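Local coordinates for beta-ketothiolase BktB (Ralstonia eutropha, PDB 4NZS), which condenses acetyl-CoA with propionyl-CoA to beta-ketovaleryl-CoA, or two acetyl-CoA molecules to acetoacetyl-CoA, supplying precursors for the PHBV copolymer, at residues A[175-178]-A[179-182]; A[268-271]-A[272-276]; A[63-66]-A[67-71]. One frame throughout, in Å; residues are numbered along the deposited sequence.

Interaction 1 (A[175-178]-A[179-182]); sequences DISR and AQQD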
loop_
_atom_site.group_PDB
_atom_site.type_symbol
_atom_site.label_atom_id
_atom_site.label_comp_id
_atom_site.label_asym_id
_atom_site.label_seq_id
_atom_site.Cartn_x
_atom_site.Cartn_y
_atom_site.Cartn_z
ATOM N N ASP A 175 4.914 -22.138 38.147
ATOM C CA ASP A 175 6.237 -21.830 38.668
ATOM C C ASP A 175 7.409 -22.388 37.858
ATOM O O ASP A 175 8.322 -22.977 38.417
ATOM C CB ASP A 175 6.370 -22.236 40.134
ATOM C CG ASP A 175 7.633 -21.689 40.767
ATOM O OD1 ASP A 175 8.409 -21.024 40.059
ATOM O OD2 ASP A 175 7.860 -21.919 41.967
ATOM N N ILE A 176 7.385 -22.216 36.543
ATOM C CA ILE A 176 8.545 -22.580 35.747
ATOM C C ILE A 176 9.416 -21.347 35.671
ATOM O O ILE A 176 9.064 -20.357 35.053
ATOM C CB ILE A 176 8.155 -23.038 34.334
ATOM C CG1 ILE A 176 7.452 -24.391 34.391
ATOM C CG2 ILE A 176 9.375 -23.117 33.434
ATOM C CD1 ILE A 176 5.953 -24.292 34.492
ATOM N N SER A 177 10.556 -21.418 36.329
ATOM C CA SER A 177 11.448 -20.288 36.437
ATOM C C SER A 177 12.192 -20.035 35.160
ATOM O O SER A 177 12.463 -20.955 34.411
ATOM C CB SER A 177 12.471 -20.557 37.517
ATOM O OG SER A 177 13.295 -21.620 37.112
ATOM N N ARG A 178 12.570 -18.786 34.936
ATOM C CA ARG A 178 13.534 -18.520 33.873
ATOM C C ARG A 178 14.523 -19.676 33.668
ATOM O O ARG A 178 14.673 -20.140 32.541
ATOM C CB ARG A 178 14.270 -17.221 34.156
ATOM C CG ARG A 178 15.431 -16.920 33.223
ATOM C CD ARG A 178 14.984 -16.365 31.889
ATOM N NE ARG A 178 16.077 -15.677 31.201
ATOM C CZ ARG A 178 16.395 -14.415 31.422
ATOM N NH1 ARG A 178 15.702 -13.705 32.318
ATOM N NH2 ARG A 178 17.409 -13.861 30.759
ATOM N N ALA A 179 15.165 -20.157 34.734
ATOM C CA ALA A 179 16.280 -21.110 34.568
ATOM C C ALA A 179 15.859 -22.483 34.026
ATOM O O ALA A 179 16.652 -23.153 33.373
ATOM C CB ALA A 179 17.082 -21.275 35.853
ATOM N N GLN A 180 14.627 -22.897 34.295
ATOM C CA GLN A 180 14.069 -24.037 33.585
ATOM C C GLN A 180 14.084 -23.727 32.072
ATOM O O GLN A 180 14.614 -24.487 31.264
ATOM C CB GLN A 180 12.629 -24.335 34.049
ATOM C CG GLN A 180 12.479 -25.391 35.147
ATOM C CD GLN A 180 11.746 -26.659 34.701
ATOM O OE1 GLN A 180 10.761 -27.057 35.327
ATOM N NE2 GLN A 180 12.230 -27.307 33.627
ATOM N N GLN A 181 13.540 -22.573 31.717
ATOM C CA GLN A 181 13.307 -22.219 30.332
ATOM C C GLN A 181 14.625 -22.047 29.591
ATOM O O GLN A 181 14.789 -22.599 28.502
ATOM C CB GLN A 181 12.465 -20.952 30.225
ATOM C CG GLN A 181 11.150 -20.985 31.006
ATOM C CD GLN A 181 10.494 -19.626 31.058
ATOM O OE1 GLN A 181 10.464 -18.896 30.065
ATOM N NE2 GLN A 181 9.977 -19.268 32.219
ATOM N N ASP A 182 15.583 -21.329 30.173
ATOM C CA ASP A 182 16.825 -21.071 29.456
ATOM C C ASP A 182 17.533 -22.391 29.144
ATOM O O ASP A 182 18.046 -22.595 28.032
ATOM C CB ASP A 182 17.740 -20.136 30.235
ATOM C CG ASP A 182 17.430 -18.682 29.999
ATOM O OD1 ASP A 182 16.250 -18.328 29.851
ATOM O OD2 ASP A 182 18.376 -17.874 29.963
#

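Interaction 2 (A[268-271]-A[272-276]); sequences RAEA and ERRGL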
loop_
_atom_site.group_PDB
_atom_site.type_symbol
_atom_site.label_atom_id
_atom_site.label_comp_id
_atom_site.label_asym_id
_atom_site.label_seq_id
_atom_site.Cartn_x
_atom_site.Cartn_y
_atom_site.Cartn_z
ATOM N N ARG A 268 -5.396 -49.488 6.556
ATOM C CA ARG A 268 -4.578 -50.672 6.804
ATOM C C ARG A 268 -4.674 -51.688 5.693
ATOM O O ARG A 268 -3.690 -52.005 5.039
ATOM C CB ARG A 268 -5.043 -51.311 8.108
ATOM C CG ARG A 268 -4.003 -52.118 8.831
ATOM C CD ARG A 268 -4.700 -53.133 9.719
ATOM N NE ARG A 268 -3.989 -53.376 10.974
ATOM C CZ ARG A 268 -2.856 -54.071 11.095
ATOM N NH1 ARG A 268 -2.247 -54.600 10.027
ATOM N NH2 ARG A 268 -2.319 -54.228 12.301
ATOM N N ALA A 269 -5.882 -52.176 5.462
ATOM C CA ALA A 269 -6.114 -53.174 4.422
ATOM C C ALA A 269 -5.412 -52.772 3.153
ATOM O O ALA A 269 -4.677 -53.567 2.543
ATOM C CB ALA A 269 -7.604 -53.325 4.143
ATOM N N GLU A 270 -5.654 -51.532 2.746
ATOM C CA GLU A 270 -5.173 -51.091 1.459
ATOM C C GLU A 270 -3.654 -51.086 1.413
ATOM O O GLU A 270 -3.084 -51.361 0.354
ATOM C CB GLU A 270 -5.779 -49.742 1.064
ATOM C CG GLU A 270 -6.905 -49.881 0.052
ATOM C CD GLU A 270 -6.406 -50.472 -1.267
ATOM O OE1 GLU A 270 -7.255 -50.748 -2.154
ATOM O OE2 GLU A 270 -5.160 -50.662 -1.411
ATOM N N ALA A 271 -3.022 -50.823 2.562
ATOM C CA ALA A 271 -1.578 -50.995 2.724
ATOM C C ALA A 271 -1.153 -52.448 2.545
ATOM O O ALA A 271 -0.182 -52.724 1.841
ATOM C CB ALA A 271 -1.101 -50.473 4.081
ATOM N N GLU A 272 -1.878 -53.370 3.175
ATOM C CA GLU A 272 -1.619 -54.818 3.010
ATOM C C GLU A 272 -1.820 -55.212 1.543
ATOM O O GLU A 272 -0.911 -55.783 0.936
ATOM C CB GLU A 272 -2.516 -55.647 3.955
ATOM C CG GLU A 272 -2.198 -57.138 4.058
ATOM C CD GLU A 272 -3.248 -58.056 3.406
ATOM O OE1 GLU A 272 -4.430 -57.664 3.286
ATOM O OE2 GLU A 272 -2.900 -59.198 3.018
ATOM N N ARG A 273 -2.982 -54.855 0.977
ATOM C CA ARG A 273 -3.268 -55.078 -0.447
ATOM C C ARG A 273 -2.183 -54.455 -1.316
ATOM O O ARG A 273 -1.832 -54.985 -2.364
ATOM C CB ARG A 273 -4.638 -54.512 -0.867
ATOM C CG ARG A 273 -4.769 -54.274 -2.390
ATOM C CD ARG A 273 -6.202 -54.027 -2.873
ATOM N NE ARG A 273 -6.272 -53.706 -4.312
ATOM C CZ ARG A 273 -7.401 -53.590 -5.025
ATOM N NH1 ARG A 273 -7.347 -53.292 -6.325
ATOM N NH2 ARG A 273 -8.591 -53.768 -4.454
ATOM N N ARG A 274 -1.671 -53.310 -0.893
ATOM C CA ARG A 274 -0.490 -52.762 -1.516
ATOM C C ARG A 274 0.744 -53.510 -0.999
ATOM O O ARG A 274 1.775 -53.566 -1.659
ATOM C CB ARG A 274 -0.403 -51.274 -1.196
ATOM C CG ARG A 274 0.009 -50.402 -2.379
ATOM C CD ARG A 274 -0.631 -49.022 -2.277
ATOM N NE ARG A 274 -2.081 -49.046 -2.508
ATOM C CZ ARG A 274 -2.721 -48.507 -3.548
ATOM N NH1 ARG A 274 -2.064 -47.851 -4.502
ATOM N NH2 ARG A 274 -4.047 -48.609 -3.617
ATOM N N GLY A 275 0.634 -54.050 0.208
ATOM C CA GLY A 275 1.763 -54.656 0.904
ATOM C C GLY A 275 2.869 -53.661 1.252
ATOM O O GLY A 275 4.045 -54.017 1.359
ATOM N N LEU A 276 2.487 -52.407 1.430
ATOM C CA LEU A 276 3.412 -51.394 1.871
ATOM C C LEU A 276 3.594 -51.532 3.369
ATOM O O LEU A 276 2.658 -51.818 4.102
ATOM C CB LEU A 276 2.880 -49.992 1.530
ATOM C CG LEU A 276 2.652 -49.735 0.033
ATOM C CD1 LEU A 276 1.876 -48.451 -0.175
ATOM C CD2 LEU A 276 3.964 -49.711 -0.750
#

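Interaction 3 (A[63-66]-A[67-71]); sequences IQTE and PRDMY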
loop_
_atom_site.group_PDB
_atom_site.type_symbol
_atom_site.label_atom_id
_atom_site.label_comp_id
_atom_site.label_asym_id
_atom_site.label_seq_id
_atom_site.Cartn_x
_atom_site.Cartn_y
_atom_site.Cartn_z
ATOM N N ILE A 63 -1.687 -18.220 7.842
ATOM C CA ILE A 63 -1.501 -16.926 7.319
ATOM C C ILE A 63 -1.500 -17.045 5.796
ATOM O O ILE A 63 -0.690 -17.759 5.231
ATOM C CB ILE A 63 -0.122 -16.401 7.717
ATOM C CG1 ILE A 63 0.028 -16.252 9.234
ATOM C CG2 ILE A 63 0.094 -15.050 7.071
ATOM C CD1 ILE A 63 1.470 -15.916 9.671
ATOM N N GLN A 64 -2.375 -16.289 5.150
ATOM C CA GLN A 64 -2.438 -16.192 3.721
ATOM C C GLN A 64 -1.380 -15.182 3.235
ATOM O O GLN A 64 -1.322 -14.028 3.646
ATOM C CB GLN A 64 -3.832 -15.809 3.325
ATOM C CG GLN A 64 -4.798 -16.755 3.957
ATOM C CD GLN A 64 -6.215 -16.598 3.482
ATOM O OE1 GLN A 64 -7.062 -17.442 3.793
ATOM N NE2 GLN A 64 -6.497 -15.522 2.748
ATOM N N THR A 65 -0.470 -15.733 2.451
ATOM C CA THR A 65 0.536 -15.051 1.737
ATOM C C THR A 65 -0.012 -14.459 0.469
ATOM O O THR A 65 0.498 -13.463 -0.005
ATOM C CB THR A 65 1.618 -16.046 1.342
ATOM O OG1 THR A 65 2.219 -16.536 2.544
ATOM C CG2 THR A 65 2.686 -15.385 0.559
ATOM N N GLU A 66 -1.067 -15.042 -0.080
ATOM C CA GLU A 66 -1.505 -14.640 -1.384
ATOM C C GLU A 66 -2.742 -15.387 -1.677
ATOM O O GLU A 66 -3.141 -16.182 -0.874
ATOM C CB GLU A 66 -0.416 -14.940 -2.408
ATOM C CG GLU A 66 0.061 -16.377 -2.404
ATOM C CD GLU A 66 0.652 -16.798 -3.748
ATOM O OE1 GLU A 66 0.317 -16.215 -4.787
ATOM O OE2 GLU A 66 1.473 -17.686 -3.776
ATOM N N PRO A 67 -3.406 -15.071 -2.786
ATOM C CA PRO A 67 -4.658 -15.744 -3.076
ATOM C C PRO A 67 -4.623 -17.244 -3.127
ATOM O O PRO A 67 -5.600 -17.885 -2.696
ATOM C CB PRO A 67 -5.061 -15.135 -4.407
ATOM C CG PRO A 67 -4.646 -13.703 -4.255
ATOM C CD PRO A 67 -3.389 -13.734 -3.397
ATOM N N ARG A 68 -3.511 -17.826 -3.566
ATOM C CA ARG A 68 -3.478 -19.295 -3.679
ATOM C C ARG A 68 -3.749 -19.928 -2.362
ATOM O O ARG A 68 -4.416 -20.937 -2.286
ATOM C CB ARG A 68 -2.152 -19.783 -4.182
ATOM C CG ARG A 68 -1.958 -19.388 -5.631
ATOM C CD ARG A 68 -0.495 -19.053 -5.897
ATOM N NE ARG A 68 0.154 -20.215 -6.409
ATOM C CZ ARG A 68 1.444 -20.468 -6.349
ATOM N NH1 ARG A 68 2.286 -19.633 -5.771
ATOM N NH2 ARG A 68 1.869 -21.620 -6.870
ATOM N N ASP A 69 -3.237 -19.306 -1.311
ATOM C CA ASP A 69 -3.383 -19.830 0.033
ATOM C C ASP A 69 -4.856 -19.979 0.442
ATOM O O ASP A 69 -5.169 -20.851 1.214
ATOM C CB ASP A 69 -2.555 -18.970 0.980
ATOM C CG ASP A 69 -1.024 -19.000 0.629
ATOM O OD1 ASP A 69 -0.599 -19.766 -0.252
ATOM O OD2 ASP A 69 -0.250 -18.249 1.229
ATOM N N MET A 70 -5.765 -19.172 -0.124
ATOM C CA MET A 70 -7.208 -19.445 -0.004
ATOM C C MET A 70 -7.580 -20.807 -0.564
ATOM O O MET A 70 -8.483 -21.464 -0.017
ATOM C CB MET A 70 -8.049 -18.413 -0.726
ATOM C CG MET A 70 -8.151 -17.117 0.020
ATOM S SD MET A 70 -8.577 -15.744 -1.032
ATOM C CE MET A 70 -9.141 -14.696 0.287
ATOM N N TYR A 71 -6.905 -21.173 -1.669
ATOM C CA TYR A 71 -7.027 -22.471 -2.322
ATOM C C TYR A 71 -5.940 -23.480 -2.020
ATOM O O TYR A 71 -5.871 -24.506 -2.684
ATOM C CB TYR A 71 -7.017 -22.286 -3.844
ATOM C CG TYR A 71 -8.152 -21.471 -4.435
ATOM C CD1 TYR A 71 -8.055 -20.092 -4.536
ATOM C CD2 TYR A 71 -9.317 -22.078 -4.888
ATOM C CE1 TYR A 71 -9.088 -19.324 -5.054
ATOM C CE2 TYR A 71 -10.348 -21.328 -5.438
ATOM C CZ TYR A 71 -10.227 -19.947 -5.508
ATOM O OH TYR A 71 -11.230 -19.188 -6.056
#

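Interaction 1 (A[175-178]-A[179-182])
Arg178 sends CG away from its own backbone N (chi1 172°) and then bends at chi2, which brings CD and NE beside the carboxylate of Asp182, obliquely across it and one helical turn on. Asp182 holds CG beside its backbone N, opposite its carbonyl carbon (chi1 -85°), and the two meet in a salt bridge, NE of Arg178 standing 3.0 Å from OD1 of Asp182. OD1 sits at the guanidinium edge, but the two flat groups are turned 52° apart and both NE bonds to the carboxylate are weak. The backbone adds a helical bond, N of Asp182 to O of Arg178 at 2.8 Å. Ser177 is the N-cap of helix 178-197: its OG accepts a weak bond from N of Gln180 at 3.4 Å. Gln181, extended beyond CG, reaches back to the loop, where NE2 gives a hydrogen bond to O of Ile176 at 3.2 Å, coming from above the carbonyl plane; the same nitrogen also bonds Thr247. CG2 of Ile176 meanwhile packs on CB of Gln180 at 3.5 Å and lies across CG of Gln181. Helix 327-336 covers this apolar side through Ala332 and Cys331. Asn252 bonds OD1 of Asp182, giving that oxygen a second partner. The nearby charge of Arg178 and the amide of Asn252 would both favour the charged form of the carboxylate.

Interaction 2 (A[268-271]-A[272-276])
Glu270 carries the charged part of this contact, its carboxylate shared by two arginines of helix 268-274. OE2 of Glu270 takes a hydrogen bond from NH2 of Arg274 at 3.2 Å, a salt bridge in which the nitrogen comes from above the carboxylate while the oxygen lies near the guanidinium plane. Bends at chi2 and chi3 (chi3 -70°) fold the Arg274 chain back for this. Arg273 is instead extended and runs alongside Glu270, pointing the same way; OE1 of Glu270 lies over its guanidinium face, 3.8 Å from NE, so this long ion pair rests on charge alone.

The backbone bonds are those of an alpha helix: N of Glu272 to O of Arg268 at 2.9 Å, N of Arg273 to O of Ala269, and N of Arg274 to O of Glu270. Gly275, with positive phi (65°), closes a turn that fits a Schellman motif, though the position of Ala271 O is uncertain.

Apolar contacts turn inward, where Ala271 and Leu276 rest on Met266 of strand 257-267. Glu270 offers both arginines a shared counter-charge, Asp53 being a weak, long partner of Arg274, and at this surface solvent probably screens much of the attraction.

Interaction 3 (A[63-66]-A[67-71])
Glu66 and Arg68 run side by side and meet in a salt bridge: NH1 of Arg68 donates to OE2 of Glu66 at 2.9 Å, arriving on the syn side of the carboxylate. The fit is imperfect, since the nitrogen is 20° out of the carboxylate plane and the two flat groups are turned 73° from one another. CG of Glu66 sits between its backbone N and carbonyl carbon (chi1 54°), which sends the carboxylate forward over CD of Arg68, 3.2 Å from OE1. The guanidinium is gripped a second time, by Glu34, whose carboxylate forms a salt bridge with NH2, so two acidic groups hold its rotation.

The backbone N of Thr65 appears to be met by OD2 of Asp69 at 2.8 Å, although that oxygen's place is less sure. Asp69 turns its CG beside its own backbone N, which brings the carboxylate back to the loop. Its own N makes a weak bond to O of Glu66 at 3.2 Å, the opening turn of a loosely bonded helix, which goes on with N of Met70 to O of Pro67 at 2.9 Å. OD1 of Asp69 lies 4.6 Å from OE2 of Glu66, a proximity of like charges that Arg68 probably offsets. At the loop's start, Ile63 N is taken up by Glu123.

Residues 63-66 lie in the loop from strand 57-60 to the short helix 67-70, with helix 32-47 against one flank, where Pro32 meets Thr65 and Asp69 and Ala33 meets Arg68. Another flank belongs to the subunit interface: Met70 packs on Ile63 of the second subunit, Gln64 meets its counterpart there, and Tyr71 lies on its Ala153.

In the fold
Interaction 3 lies nearest the chemistry: the side chain of Ile63 is about 10 Å from that of Cys95, the probable acyl-carrying cysteine, and about 10 Å from that of His355, a predicted proton acceptor. It also reaches the second subunit, whereas interactions 1 and 2 touch no other chain of the assembly and lie away from these residues. All three are local, joining residues a few positions apart at helix ends: interaction 1 at a start, interaction 2 at a finish, interaction 3 on a short helical turn. Their centres stand about 47 Å (1 and 2), about 38 Å (1 and 3) and about 35 Å (2 and 3) apart, with interaction 1 across the chain's centre from both others.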